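Side-chain contacts in 4-aminobutyrate transaminase (PDB 6WOP), which catalyses the pyridoxal-phosphate-dependent transfer of the amino group of 4-aminobutyrate to 2-oxoglutarate: residues L54-R59 with I313-E318; L206-G211 with L252-H257; E241-F246 with R392-L397; C322-E327 with I399-F404. One frame throughout, in Å; residues are numbered along the deposited sequence.

Contact 3 lies between the others and touches all three, with its centre about 10 Å from that of contact 2, 12 Å from contact 1 and 13 Å from contact 4. Glu-241 OE1 reaches Ala-254 N of contact 2 at 2.8 Å. Toward contact 1, Phe-246 O meets Asn-55 ND2 at 2.7 Å, and Leu-397 N meets Asn-55 O, also at 2.7 Å. Contact 4 is joined in part through the rings of Tyr-395 and Phe-404. In sequence, contacts 1 and 4 adjoin, on helices 303-318 and 321-342. Judged by class-III relatives, contact 3 probably borders the pyridoxal-phosphate pocket, while contact 4, partly buried and about 19 Å from the chain's centre, is more peripheral.

Contact 1. Residues L54-R59 with I313-E318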
loop_
_atom_site.group_PDB
_atom_site.type_symbol
_atom_site.label_atom_id
_atom_site.label_comp_id
_atom_site.label_asym_id
_atom_site.label_seq_id
_atom_site.Cartn_x
_atom_site.Cartn_y
_atom_site.Cartn_z
ATOM N N LEU A 54 29.738 -20.771 2.707
ATOM C CA LEU A 54 30.861 -21.543 3.238
ATOM C C LEU A 54 32.174 -21.058 2.640
ATOM O O LEU A 54 33.003 -21.868 2.180
ATOM C CB LEU A 54 30.646 -23.051 2.961
ATOM C CG LEU A 54 29.302 -23.414 3.628
ATOM C CD1 LEU A 54 28.783 -24.671 3.011
ATOM C CD2 LEU A 54 29.558 -23.551 5.159
ATOM N N ASN A 55 32.429 -19.739 2.718
ATOM C CA ASN A 55 33.730 -19.249 2.247
ATOM C C ASN A 55 34.875 -19.902 3.005
ATOM O O ASN A 55 35.959 -20.084 2.434
ATOM C CB ASN A 55 33.808 -17.730 2.388
ATOM C CG ASN A 55 32.870 -17.005 1.361
ATOM O OD1 ASN A 55 32.245 -17.649 0.436
ATOM N ND2 ASN A 55 32.695 -15.686 1.573
ATOM N N THR A 56 34.656 -20.268 4.270
ATOM C CA THR A 56 35.633 -20.996 5.111
ATOM C C THR A 56 35.471 -22.513 5.030
ATOM O O THR A 56 36.186 -23.237 5.743
ATOM C CB THR A 56 35.493 -20.532 6.589
ATOM O OG1 THR A 56 34.126 -20.535 7.023
ATOM C CG2 THR A 56 36.002 -19.155 6.716
ATOM N N GLY A 57 34.546 -23.000 4.209
ATOM C CA GLY A 57 34.378 -24.416 3.951
ATOM C C GLY A 57 33.411 -25.057 4.927
ATOM O O GLY A 57 33.131 -24.532 6.002
ATOM N N HIS A 58 32.861 -26.217 4.520
ATOM C CA HIS A 58 32.029 -27.017 5.424
ATOM C C HIS A 58 32.842 -27.444 6.645
ATOM O O HIS A 58 33.937 -28.011 6.510
ATOM C CB HIS A 58 31.540 -28.272 4.720
ATOM C CG HIS A 58 30.553 -28.027 3.606
ATOM N ND1 HIS A 58 29.182 -27.954 3.819
ATOM C CD2 HIS A 58 30.735 -27.905 2.276
ATOM C CE1 HIS A 58 28.570 -27.806 2.657
ATOM N NE2 HIS A 58 29.489 -27.774 1.703
ATOM N N ARG A 59 32.312 -27.197 7.837
ATOM C CA ARG A 59 32.930 -27.686 9.076
ATOM C C ARG A 59 34.413 -27.310 9.159
ATOM O O ARG A 59 35.267 -28.152 9.469
ATOM C CB ARG A 59 32.723 -29.212 9.228
ATOM C CG ARG A 59 31.201 -29.628 9.485
ATOM C CD ARG A 59 30.984 -31.152 9.334
ATOM N NE ARG A 59 31.917 -31.893 10.211
ATOM C CZ ARG A 59 32.848 -32.737 9.778
ATOM N NH1 ARG A 59 32.958 -33.010 8.467
ATOM N NH2 ARG A 59 33.662 -33.299 10.663
ATOM N N ILE A 313 36.079 -14.850 11.035
ATOM C CA ILE A 313 36.972 -13.723 10.871
ATOM C C ILE A 313 38.393 -14.142 11.172
ATOM O O ILE A 313 39.333 -13.729 10.477
ATOM C CB ILE A 313 36.518 -12.572 11.775
ATOM C CG1 ILE A 313 35.121 -12.136 11.322
ATOM C CG2 ILE A 313 37.585 -11.412 11.837
ATOM C CD1 ILE A 313 34.538 -11.106 12.235
ATOM N N ASP A 314 38.587 -14.895 12.256
ATOM C CA ASP A 314 39.936 -15.386 12.571
ATOM C C ASP A 314 40.523 -16.115 11.379
ATOM O O ASP A 314 41.694 -15.935 11.017
ATOM C CB ASP A 314 39.842 -16.380 13.739
ATOM C CG ASP A 314 39.658 -15.719 15.078
ATOM O OD1 ASP A 314 39.741 -14.483 15.136
ATOM O OD2 ASP A 314 39.469 -16.467 16.101
ATOM N N ALA A 315 39.722 -16.996 10.777
ATOM C CA ALA A 315 40.273 -17.857 9.729
ATOM C C ALA A 315 40.582 -17.028 8.495
ATOM O O ALA A 315 41.635 -17.204 7.866
ATOM C CB ALA A 315 39.285 -18.980 9.370
ATOM N N ILE A 316 39.679 -16.108 8.128
ATOM C CA ILE A 316 39.919 -15.277 6.949
ATOM C C ILE A 316 41.251 -14.556 7.071
ATOM O O ILE A 316 42.038 -14.477 6.115
ATOM C CB ILE A 316 38.751 -14.288 6.758
ATOM C CG1 ILE A 316 37.498 -15.046 6.243
ATOM C CG2 ILE A 316 39.147 -13.105 5.835
ATOM C CD1 ILE A 316 36.204 -14.141 6.344
ATOM N N GLU A 317 41.545 -14.025 8.260
ATOM C CA GLU A 317 42.761 -13.223 8.402
ATOM C C GLU A 317 43.984 -14.086 8.671
ATOM O O GLU A 317 45.079 -13.792 8.166
ATOM C CB GLU A 317 42.554 -12.200 9.503
ATOM C CG GLU A 317 41.335 -11.284 9.104
ATOM C CD GLU A 317 41.085 -10.118 10.055
ATOM O OE1 GLU A 317 41.594 -10.175 11.202
ATOM O OE2 GLU A 317 40.387 -9.133 9.662
ATOM N N GLU A 318 43.800 -15.176 9.415
ATOM C CA GLU A 318 44.921 -16.065 9.710
ATOM C C GLU A 318 45.323 -16.875 8.489
ATOM O O GLU A 318 46.503 -17.173 8.303
ATOM C CB GLU A 318 44.570 -17.000 10.879
ATOM C CG GLU A 318 45.584 -18.118 11.118
ATOM C CD GLU A 318 46.941 -17.624 11.552
ATOM O OE1 GLU A 318 47.932 -18.375 11.380
ATOM O OE2 GLU A 318 47.030 -16.490 12.067
#
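Thr-56 turns its side chain toward Ala-315 and Ile-316 on the last turn of helix 303-318, and its methyl does the touching. Traced outward, CB itself is still 4.9 Å from Ala-315 CB. At CB the chain forks. OG1 sits between the backbone N and the carbonyl carbon (chi1 48°), which places CG2 anti to the carbonyl carbon and aims it at the helix. CG2 then meets Ala-315 CB at 4.2 Å, methyl against methyl, and Ile-316 CG1 at 4.4 Å, so it rests where two consecutive helix residues offer carbon. The hydroxyl stays back from this apolar patch, with OG1 5.9 Å from Ala-315 CB. These are loose van der Waals contacts, and they bury a modest 90 Å². A small alanine suits the position facing the loop, because the helix backbone can come close: the CA atoms of Thr-56 and Ala-315 are 7.3 Å apart. Ile-316 reaches the methyl from the flank with its longer branch. Thr-56 is presented by a type I beta turn from Leu-54 to Gly-57, closed by Gly-57 N to Leu-54 O at 2.8 Å. Gly-57 follows with a positive phi of 90°, which glycine adopts readily. Behind the turn, Leu-54 CD1 lies over one face of the His-58 ring, and His-76 of the second subunit packs against both residues. The Thr-56 side chain touches helix 303-318 and also Leu-321 of helix 321-342, joining the loop between helices 49-52 and 61-71 to the end of one helix and the start of the next.

Contact 2. Residues L206-G211 with L252-H257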
loop_
_atom_site.group_PDB
_atom_site.type_symbol
_atom_site.label_atom_id
_atom_site.label_comp_id
_atom_site.label_asym_id
_atom_site.label_seq_id
_atom_site.Cartn_x
_atom_site.Cartn_y
_atom_site.Cartn_z
ATOM N N LEU A 206 21.606 -1.516 -3.036
ATOM C CA LEU A 206 22.138 -2.285 -4.149
ATOM C C LEU A 206 23.206 -3.260 -3.671
ATOM O O LEU A 206 23.952 -2.980 -2.729
ATOM C CB LEU A 206 22.728 -1.397 -5.236
ATOM C CG LEU A 206 24.147 -0.931 -5.012
ATOM C CD1 LEU A 206 24.646 -0.330 -6.308
ATOM C CD2 LEU A 206 24.166 0.071 -3.932
ATOM N N GLU A 207 23.312 -4.347 -4.391
ATOM C CA GLU A 207 24.436 -5.271 -4.201
ATOM C C GLU A 207 25.643 -4.734 -4.953
ATOM O O GLU A 207 25.545 -4.528 -6.177
ATOM C CB GLU A 207 24.043 -6.641 -4.748
ATOM C CG GLU A 207 22.902 -7.336 -3.998
ATOM C CD GLU A 207 22.226 -8.359 -4.878
ATOM O OE1 GLU A 207 21.223 -7.977 -5.574
ATOM O OE2 GLU A 207 22.721 -9.525 -4.878
ATOM N N PRO A 208 26.794 -4.493 -4.290
ATOM C CA PRO A 208 28.006 -4.130 -5.056
ATOM C C PRO A 208 28.365 -5.180 -6.095
ATOM O O PRO A 208 28.982 -4.841 -7.106
ATOM C CB PRO A 208 29.130 -4.029 -4.005
ATOM C CG PRO A 208 28.489 -4.089 -2.661
ATOM C CD PRO A 208 27.033 -4.618 -2.829
ATOM N N VAL A 209 28.013 -6.451 -5.896
ATOM C CA VAL A 209 28.108 -7.467 -6.945
ATOM C C VAL A 209 26.764 -8.202 -6.933
ATOM O O VAL A 209 26.492 -8.961 -6.000
ATOM C CB VAL A 209 29.262 -8.476 -6.708
ATOM C CG1 VAL A 209 29.354 -9.353 -7.911
ATOM C CG2 VAL A 209 30.659 -7.778 -6.469
ATOM N N GLN A 210 25.907 -8.001 -7.938
ATOM C CA GLN A 210 24.600 -8.674 -7.834
ATOM C C GLN A 210 24.821 -10.175 -7.830
ATOM O O GLN A 210 25.629 -10.679 -8.600
ATOM C CB GLN A 210 23.684 -8.341 -9.005
ATOM C CG GLN A 210 23.252 -6.922 -9.006
ATOM C CD GLN A 210 22.165 -6.692 -10.039
ATOM O OE1 GLN A 210 22.312 -7.080 -11.255
ATOM N NE2 GLN A 210 21.095 -6.034 -9.605
ATOM N N GLY A 211 24.101 -10.874 -6.956
ATOM C CA GLY A 211 24.360 -12.295 -6.692
ATOM C C GLY A 211 23.508 -13.181 -7.593
ATOM O O GLY A 211 23.920 -13.587 -8.679
ATOM N N LEU A 252 37.671 -7.958 2.364
ATOM C CA LEU A 252 36.683 -8.521 3.288
ATOM C C LEU A 252 35.269 -8.223 2.803
ATOM O O LEU A 252 34.419 -9.127 2.690
ATOM C CB LEU A 252 36.909 -7.978 4.679
ATOM C CG LEU A 252 36.056 -8.611 5.787
ATOM C CD1 LEU A 252 36.365 -10.119 5.897
ATOM C CD2 LEU A 252 36.300 -7.883 7.102
ATOM N N PHE A 253 35.012 -6.963 2.439
ATOM C CA PHE A 253 33.743 -6.511 1.854
ATOM C C PHE A 253 33.982 -6.096 0.405
ATOM O O PHE A 253 35.006 -5.482 0.098
ATOM C CB PHE A 253 33.199 -5.292 2.586
ATOM C CG PHE A 253 32.723 -5.612 3.998
ATOM C CD1 PHE A 253 31.477 -6.149 4.200
ATOM C CD2 PHE A 253 33.558 -5.410 5.078
ATOM C CE1 PHE A 253 31.058 -6.492 5.491
ATOM C CE2 PHE A 253 33.138 -5.740 6.371
ATOM C CZ PHE A 253 31.888 -6.271 6.562
ATOM N N ALA A 254 33.032 -6.380 -0.482
ATOM C CA ALA A 254 33.195 -5.868 -1.845
ATOM C C ALA A 254 33.337 -4.348 -1.840
ATOM O O ALA A 254 34.045 -3.785 -2.670
ATOM C CB ALA A 254 31.987 -6.275 -2.684
ATOM N N MET A 255 32.678 -3.668 -0.903
ATOM C CA MET A 255 32.749 -2.204 -0.857
ATOM C C MET A 255 34.163 -1.752 -0.544
ATOM O O MET A 255 34.521 -0.599 -0.807
ATOM C CB MET A 255 31.780 -1.678 0.209
ATOM C CG MET A 255 30.299 -1.736 -0.149
ATOM S SD MET A 255 29.946 -0.825 -1.676
ATOM C CE MET A 255 30.404 0.838 -1.145
ATOM N N ASN A 256 35.016 -2.662 -0.031
ATOM C CA ASN A 256 36.407 -2.266 0.205
ATOM C C ASN A 256 37.169 -1.987 -1.063
ATOM O O ASN A 256 38.250 -1.400 -0.986
ATOM C CB ASN A 256 37.181 -3.333 0.981
ATOM C CG ASN A 256 36.830 -3.322 2.460
ATOM O OD1 ASN A 256 36.526 -4.353 3.061
ATOM N ND2 ASN A 256 36.980 -2.153 3.079
ATOM N N HIS A 257 36.664 -2.412 -2.212
ATOM C CA HIS A 257 37.315 -2.081 -3.484
ATOM C C HIS A 257 37.029 -0.661 -3.953
ATOM O O HIS A 257 37.567 -0.260 -4.992
ATOM C CB HIS A 257 36.862 -3.030 -4.591
ATOM C CG HIS A 257 37.156 -4.484 -4.309
ATOM N ND1 HIS A 257 38.231 -5.151 -4.864
ATOM C CD2 HIS A 257 36.487 -5.392 -3.559
ATOM C CE1 HIS A 257 38.225 -6.411 -4.438
ATOM N NE2 HIS A 257 37.153 -6.589 -3.670
#
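Ala-254 and Met-255, the two residues that bear on Pro-208, are both held through their backbone nitrogens by the carboxylate of Glu-241: Ala-254 N goes to OE1, which also accepts Ser-244 OG, and Met-255 N goes to OE2. This holds the start of the 3-10 segment 254-257, which His-257 N closes on Ala-254 O at 3.0 Å. From within the segment Asn-256 OD1 reaches back to Phe-253 N at 3.1 Å. Across the contact everything is apolar. Pro-208 CB lies 3.9 Å from Ala-254 CB, and Pro-208 CG lies 3.7 Å from Met-255 SD. The two longer side chains cross at about a right angle. Met-255 starts with CG anti to the carbonyl carbon (chi1 -74°) and bends again at both later torsions, a fold that brings the sulfur against CG and CB of Pro-208. Val-209 adds CG2 at 4.3 Å from Ala-254 CB. On the same segment as Pro-208, Gly-211 N meets Glu-207 OE2 at 2.8 Å from above the carboxylate plane. Rigid proline, compact alanine and flexible, polarisable methionine suit a buried seam between the end of strand 201-206 and the loop after strand 236-240. The chemistry implies a division of labour: these hydrogen bonds hold each segment to itself or to Glu-241, while dispersion contacts alone join the two.

Contact 3. Residues E241-F246 with R392-L397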
loop_
_atom_site.group_PDB
_atom_site.type_symbol
_atom_site.label_atom_id
_atom_site.label_comp_id
_atom_site.label_asym_id
_atom_site.label_seq_id
_atom_site.Cartn_x
_atom_site.Cartn_y
_atom_site.Cartn_z
ATOM N N GLU A 241 25.671 -6.738 1.157
ATOM C CA GLU A 241 26.764 -7.683 1.034
ATOM C C GLU A 241 26.430 -9.047 1.635
ATOM O O GLU A 241 27.324 -9.779 2.081
ATOM C CB GLU A 241 28.002 -7.102 1.697
ATOM C CG GLU A 241 28.464 -5.842 0.989
ATOM C CD GLU A 241 29.888 -5.881 0.600
ATOM O OE1 GLU A 241 30.434 -6.968 0.270
ATOM O OE2 GLU A 241 30.482 -4.766 0.602
ATOM N N VAL A 242 25.143 -9.429 1.634
ATOM C CA VAL A 242 24.803 -10.760 2.145
ATOM C C VAL A 242 25.556 -11.843 1.377
ATOM O O VAL A 242 26.122 -12.765 1.987
ATOM C CB VAL A 242 23.280 -10.961 2.073
ATOM C CG1 VAL A 242 22.985 -12.430 2.195
ATOM C CG2 VAL A 242 22.633 -10.154 3.164
ATOM N N GLN A 243 25.657 -11.716 0.043
ATOM C CA GLN A 243 26.393 -12.703 -0.778
ATOM C C GLN A 243 27.846 -12.329 -1.069
ATOM O O GLN A 243 28.703 -13.220 -1.158
ATOM C CB GLN A 243 25.645 -12.947 -2.107
ATOM C CG GLN A 243 26.100 -14.237 -2.835
ATOM C CD GLN A 243 25.091 -14.828 -3.812
ATOM O OE1 GLN A 243 25.495 -15.472 -4.796
ATOM N NE2 GLN A 243 23.784 -14.625 -3.555
ATOM N N SER A 244 28.191 -11.051 -1.178
ATOM C CA SER A 244 29.529 -10.557 -1.559
ATOM C C SER A 244 30.530 -10.498 -0.409
ATOM O O SER A 244 31.708 -10.227 -0.662
ATOM C CB SER A 244 29.405 -9.145 -2.135
ATOM O OG SER A 244 28.719 -8.319 -1.216
ATOM N N GLY A 245 30.057 -10.579 0.846
ATOM C CA GLY A 245 30.863 -10.284 2.024
ATOM C C GLY A 245 31.761 -11.434 2.441
ATOM O O GLY A 245 31.756 -12.518 1.846
ATOM N N PHE A 246 32.580 -11.153 3.464
ATOM C CA PHE A 246 33.474 -12.139 4.089
ATOM C C PHE A 246 34.360 -12.849 3.066
ATOM O O PHE A 246 34.400 -14.087 2.973
ATOM C CB PHE A 246 32.638 -13.084 4.960
ATOM C CG PHE A 246 32.085 -12.325 6.061
ATOM C CD1 PHE A 246 32.891 -12.051 7.126
ATOM C CD2 PHE A 246 30.894 -11.652 5.909
ATOM C CE1 PHE A 246 32.508 -11.217 8.122
ATOM C CE2 PHE A 246 30.480 -10.779 6.894
ATOM C CZ PHE A 246 31.287 -10.592 8.020
ATOM N N ARG A 392 27.614 -19.661 -11.820
ATOM C CA ARG A 392 28.348 -18.831 -10.876
ATOM C C ARG A 392 29.170 -19.748 -10.003
ATOM O O ARG A 392 28.787 -20.901 -9.786
ATOM C CB ARG A 392 27.393 -17.993 -10.002
ATOM C CG ARG A 392 26.384 -18.887 -9.259
ATOM C CD ARG A 392 25.549 -18.032 -8.315
ATOM N NE ARG A 392 24.245 -18.633 -8.032
ATOM C CZ ARG A 392 23.421 -18.225 -7.077
ATOM N NH1 ARG A 392 23.776 -17.236 -6.280
ATOM N NH2 ARG A 392 22.243 -18.818 -6.913
ATOM N N PHE A 393 30.328 -19.269 -9.540
ATOM C CA PHE A 393 31.269 -20.120 -8.797
ATOM C C PHE A 393 31.414 -19.615 -7.372
ATOM O O PHE A 393 31.833 -18.469 -7.150
ATOM C CB PHE A 393 32.621 -20.149 -9.519
ATOM C CG PHE A 393 32.515 -20.707 -10.888
ATOM C CD1 PHE A 393 32.586 -22.088 -11.078
ATOM C CD2 PHE A 393 32.265 -19.872 -11.977
ATOM C CE1 PHE A 393 32.425 -22.653 -12.346
ATOM C CE2 PHE A 393 32.087 -20.419 -13.252
ATOM C CZ PHE A 393 32.171 -21.826 -13.423
ATOM N N LEU A 394 31.065 -20.475 -6.406
ATOM C CA LEU A 394 31.044 -20.154 -4.983
ATOM C C LEU A 394 31.757 -21.199 -4.135
ATOM O O LEU A 394 31.340 -21.481 -2.976
ATOM C CB LEU A 394 29.598 -20.018 -4.524
ATOM C CG LEU A 394 28.997 -18.748 -5.112
ATOM C CD1 LEU A 394 27.408 -18.780 -4.929
ATOM C CD2 LEU A 394 29.625 -17.553 -4.421
ATOM N N TYR A 395 32.828 -21.819 -4.698
ATOM C CA TYR A 395 33.631 -22.802 -3.976
ATOM C C TYR A 395 34.134 -22.202 -2.679
ATOM O O TYR A 395 34.414 -21.000 -2.649
ATOM C CB TYR A 395 34.824 -23.182 -4.836
ATOM C CG TYR A 395 35.490 -21.944 -5.485
ATOM C CD1 TYR A 395 36.472 -21.212 -4.822
ATOM C CD2 TYR A 395 35.138 -21.539 -6.766
ATOM C CE1 TYR A 395 37.081 -20.065 -5.451
ATOM C CE2 TYR A 395 35.703 -20.446 -7.381
ATOM C CZ TYR A 395 36.682 -19.728 -6.738
ATOM O OH TYR A 395 37.210 -18.661 -7.394
ATOM N N PRO A 396 34.322 -22.996 -1.612
ATOM C CA PRO A 396 34.996 -22.478 -0.417
ATOM C C PRO A 396 36.342 -21.893 -0.764
ATOM O O PRO A 396 37.053 -22.444 -1.608
ATOM C CB PRO A 396 35.152 -23.749 0.472
ATOM C CG PRO A 396 33.858 -24.528 0.161
ATOM C CD PRO A 396 33.713 -24.319 -1.383
ATOM N N LEU A 397 36.701 -20.760 -0.107
ATOM C CA LEU A 397 38.011 -20.136 -0.335
ATOM C C LEU A 397 39.146 -20.982 0.249
ATOM O O LEU A 397 40.338 -20.749 -0.080
ATOM C CB LEU A 397 38.051 -18.771 0.321
ATOM C CG LEU A 397 36.975 -17.786 -0.172
ATOM C CD1 LEU A 397 37.149 -16.385 0.488
ATOM C CD2 LEU A 397 37.077 -17.671 -1.709
#
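Gln-243 and Arg-392 meet where the loop after strand 236-240 of the large-domain sheet faces strand 390-393 of the small-domain sheet. The amide oxygen Gln-243 OE1 lies 2.9 Å from Arg-392 NH1, at the edge of the guanidinium and near its plane. The hydrogen bond is weak, since the N-H is bent away from the oxygen (120°). Amide and guanidinium planes differ by only 28°, although the two side chains themselves cross at about a right angle. The stronger partner of both is Glu-212: its OE1 forms a salt bridge to Arg-392 NH2, and its OE2 accepts Gln-243 NE2. The carboxylate thus uses one oxygen for each side chain, and Gln-243 OE1 adds only the weak bond to NH1. Arg-392 gets there with CG between the backbone N and the carbonyl carbon (chi1 56°), followed by an extended chain to NE. In class-III relatives the aspartate of the Asp-Glu-Val-Gln run pairs with the cofactor's pyridine nitrogen and the glutamine lies by its phenolic oxygen, as Asp-240 and Gln-243 probably do here. In GABA aminotransferase relatives a glutamate covers such an arginine while GABA binds, then swings off so that the arginine takes the alpha-carboxylate of 2-oxoglutarate or glutamate; Glu-212 and Arg-392 probably act likewise. Leu-394 CD1 touches Gln-243 OE1 at 3.8 Å, these side chains also crossing at about a right angle. Gly-245, lacking a CB, allows its backbone to turn close to Glu-241 O. Leu-397 CD1 approaches Phe-246 O at 4.4 Å, a loose touch, and that oxygen is taken by Asn-55 ND2.

Contact 4. Residues C322-E327 with I399-F404; sequences CDRANE and IPAEQF
Arg-324 and Ile-399 make the nearest backbone approach, yet their CA atoms remain 9.4 Å apart, so helix 321-342 and the entry to helix 401-416 are bridged by one long side chain. Arg-324 NH1 donates to Ile-399 O at 2.8 Å, and the bond is fairly straight (154°), with the nitrogen tilted from the carbonyl plane. The oxygen sits at the guanidinium edge, near its plane. The same NH1 also has a weak bond to Leu-397 O, so one nitrogen serves two carbonyls of the loop that leads into the helix. Bends at chi2 and chi3 (84° at the latter) carry the group there. Arginine suits the place: its long chain spans the distance, and NH1 carries two hydrogens, enough for two carbonyl oxygens. Alongside, Ala-401 CB lies 4.0 Å from Arg-324 NH2, its small methyl at the helix start, just after Pro-400 at the N-cap. The helix's own bonds need no N-H from an N-cap residue, so proline, which lacks one, is tolerated. Deeper in, Phe-404 packs on Leu-328 and Leu-332 and meets Tyr-395 edge-to-face. An arginine of helix 321-342 thus binds carbonyls before the N-terminus of helix 401-416, in the C-terminal small domain of a fold-type I aminotransferase.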
loop_
_atom_site.group_PDB
_atom_site.type_symbol
_atom_site.label_atom_id
_atom_site.label_comp_id
_atom_site.label_asym_id
_atom_site.label_seq_id
_atom_site.Cartn_x
_atom_site.Cartn_y
_atom_site.Cartn_z
ATOM N N CYS A 322 41.340 -13.627 1.785
ATOM C CA CYS A 322 41.209 -12.613 0.732
ATOM C C CYS A 322 42.222 -12.866 -0.388
ATOM O O CYS A 322 41.863 -12.888 -1.576
ATOM C CB CYS A 322 41.383 -11.201 1.305
ATOM S SG CYS A 322 39.782 -10.537 1.979
ATOM N N ASP A 323 43.487 -13.094 -0.024
ATOM C CA ASP A 323 44.491 -13.394 -1.042
ATOM C C ASP A 323 44.158 -14.685 -1.796
ATOM O O ASP A 323 44.326 -14.749 -3.020
ATOM C CB ASP A 323 45.878 -13.530 -0.413
ATOM C CG ASP A 323 46.477 -12.213 0.015
ATOM O OD1 ASP A 323 46.119 -11.137 -0.499
ATOM O OD2 ASP A 323 47.329 -12.282 0.907
ATOM N N ARG A 324 43.729 -15.734 -1.082
ATOM C CA ARG A 324 43.338 -16.965 -1.765
ATOM C C ARG A 324 42.190 -16.724 -2.738
ATOM O O ARG A 324 42.162 -17.321 -3.829
ATOM C CB ARG A 324 42.971 -18.058 -0.771
ATOM C CG ARG A 324 44.198 -18.717 -0.181
ATOM C CD ARG A 324 44.083 -20.224 -0.018
ATOM N NE ARG A 324 44.409 -20.962 -1.240
ATOM C CZ ARG A 324 43.677 -21.978 -1.720
ATOM N NH1 ARG A 324 42.531 -22.373 -1.065
ATOM N NH2 ARG A 324 44.067 -22.551 -2.889
ATOM N N ALA A 325 41.224 -15.868 -2.351
ATOM C CA ALA A 325 40.115 -15.541 -3.260
ATOM C C ALA A 325 40.647 -14.952 -4.559
ATOM O O ALA A 325 40.170 -15.291 -5.658
ATOM C CB ALA A 325 39.153 -14.555 -2.596
ATOM N N ASN A 326 41.622 -14.046 -4.460
ATOM C CA ASN A 326 42.156 -13.471 -5.696
ATOM C C ASN A 326 42.902 -14.512 -6.523
ATOM O O ASN A 326 42.764 -14.547 -7.759
ATOM C CB ASN A 326 43.052 -12.283 -5.372
ATOM C CG ASN A 326 42.235 -11.095 -4.907
ATOM O OD1 ASN A 326 41.116 -10.905 -5.372
ATOM N ND2 ASN A 326 42.774 -10.305 -3.982
ATOM N N GLU A 327 43.703 -15.358 -5.867
ATOM C CA GLU A 327 44.475 -16.397 -6.565
ATOM C C GLU A 327 43.583 -17.441 -7.218
ATOM O O GLU A 327 43.809 -17.820 -8.374
ATOM C CB GLU A 327 45.448 -17.111 -5.604
ATOM C CG GLU A 327 46.535 -16.233 -5.114
ATOM C CD GLU A 327 47.186 -16.706 -3.800
ATOM O OE1 GLU A 327 46.935 -17.860 -3.301
ATOM O OE2 GLU A 327 47.945 -15.858 -3.264
ATOM N N ILE A 399 39.289 -24.246 -0.393
ATOM C CA ILE A 399 39.365 -25.491 -1.196
ATOM C C ILE A 399 40.835 -25.839 -1.485
ATOM O O ILE A 399 41.642 -24.956 -1.818
ATOM C CB ILE A 399 38.514 -25.342 -2.495
ATOM C CG1 ILE A 399 38.526 -26.676 -3.249
ATOM C CG2 ILE A 399 39.053 -24.231 -3.423
ATOM C CD1 ILE A 399 37.511 -26.702 -4.392
ATOM N N PRO A 400 41.275 -27.085 -1.314
ATOM C CA PRO A 400 42.665 -27.415 -1.649
ATOM C C PRO A 400 42.924 -27.133 -3.114
ATOM O O PRO A 400 42.093 -27.452 -3.948
ATOM C CB PRO A 400 42.747 -28.907 -1.349
ATOM C CG PRO A 400 41.655 -29.135 -0.239
ATOM C CD PRO A 400 40.531 -28.243 -0.784
ATOM N N ALA A 401 44.113 -26.609 -3.431
ATOM C CA ALA A 401 44.403 -26.181 -4.809
ATOM C C ALA A 401 44.266 -27.359 -5.784
ATOM O O ALA A 401 43.779 -27.198 -6.911
ATOM C CB ALA A 401 45.805 -25.564 -4.853
ATOM N N GLU A 402 44.654 -28.568 -5.346
ATOM C CA GLU A 402 44.599 -29.733 -6.233
ATOM C C GLU A 402 43.173 -30.198 -6.498
ATOM O O GLU A 402 42.872 -30.684 -7.588
ATOM C CB GLU A 402 45.436 -30.886 -5.649
ATOM C CG GLU A 402 44.879 -31.520 -4.383
ATOM C CD GLU A 402 45.336 -30.830 -3.061
ATOM O OE1 GLU A 402 45.898 -29.695 -3.073
ATOM O OE2 GLU A 402 45.141 -31.469 -2.002
ATOM N N GLN A 403 42.269 -30.020 -5.540
ATOM C CA GLN A 403 40.867 -30.351 -5.737
ATOM C C GLN A 403 40.154 -29.280 -6.575
ATOM O O GLN A 403 39.321 -29.599 -7.433
ATOM C CB GLN A 403 40.186 -30.498 -4.385
ATOM C CG GLN A 403 38.774 -31.036 -4.489
ATOM C CD GLN A 403 38.057 -31.132 -3.134
ATOM O OE1 GLN A 403 38.132 -30.236 -2.305
ATOM N NE2 GLN A 403 37.318 -32.192 -2.957
ATOM N N PHE A 404 40.518 -28.016 -6.380
ATOM C CA PHE A 404 40.033 -26.951 -7.250
ATOM C C PHE A 404 40.416 -27.219 -8.710
ATOM O O PHE A 404 39.585 -27.088 -9.627
ATOM C CB PHE A 404 40.622 -25.623 -6.759
ATOM C CG PHE A 404 40.178 -24.367 -7.548
ATOM C CD1 PHE A 404 38.880 -23.851 -7.417
ATOM C CD2 PHE A 404 41.128 -23.634 -8.266
ATOM C CE1 PHE A 404 38.522 -22.682 -8.034
ATOM C CE2 PHE A 404 40.757 -22.448 -8.894
ATOM C CZ PHE A 404 39.469 -21.988 -8.768
#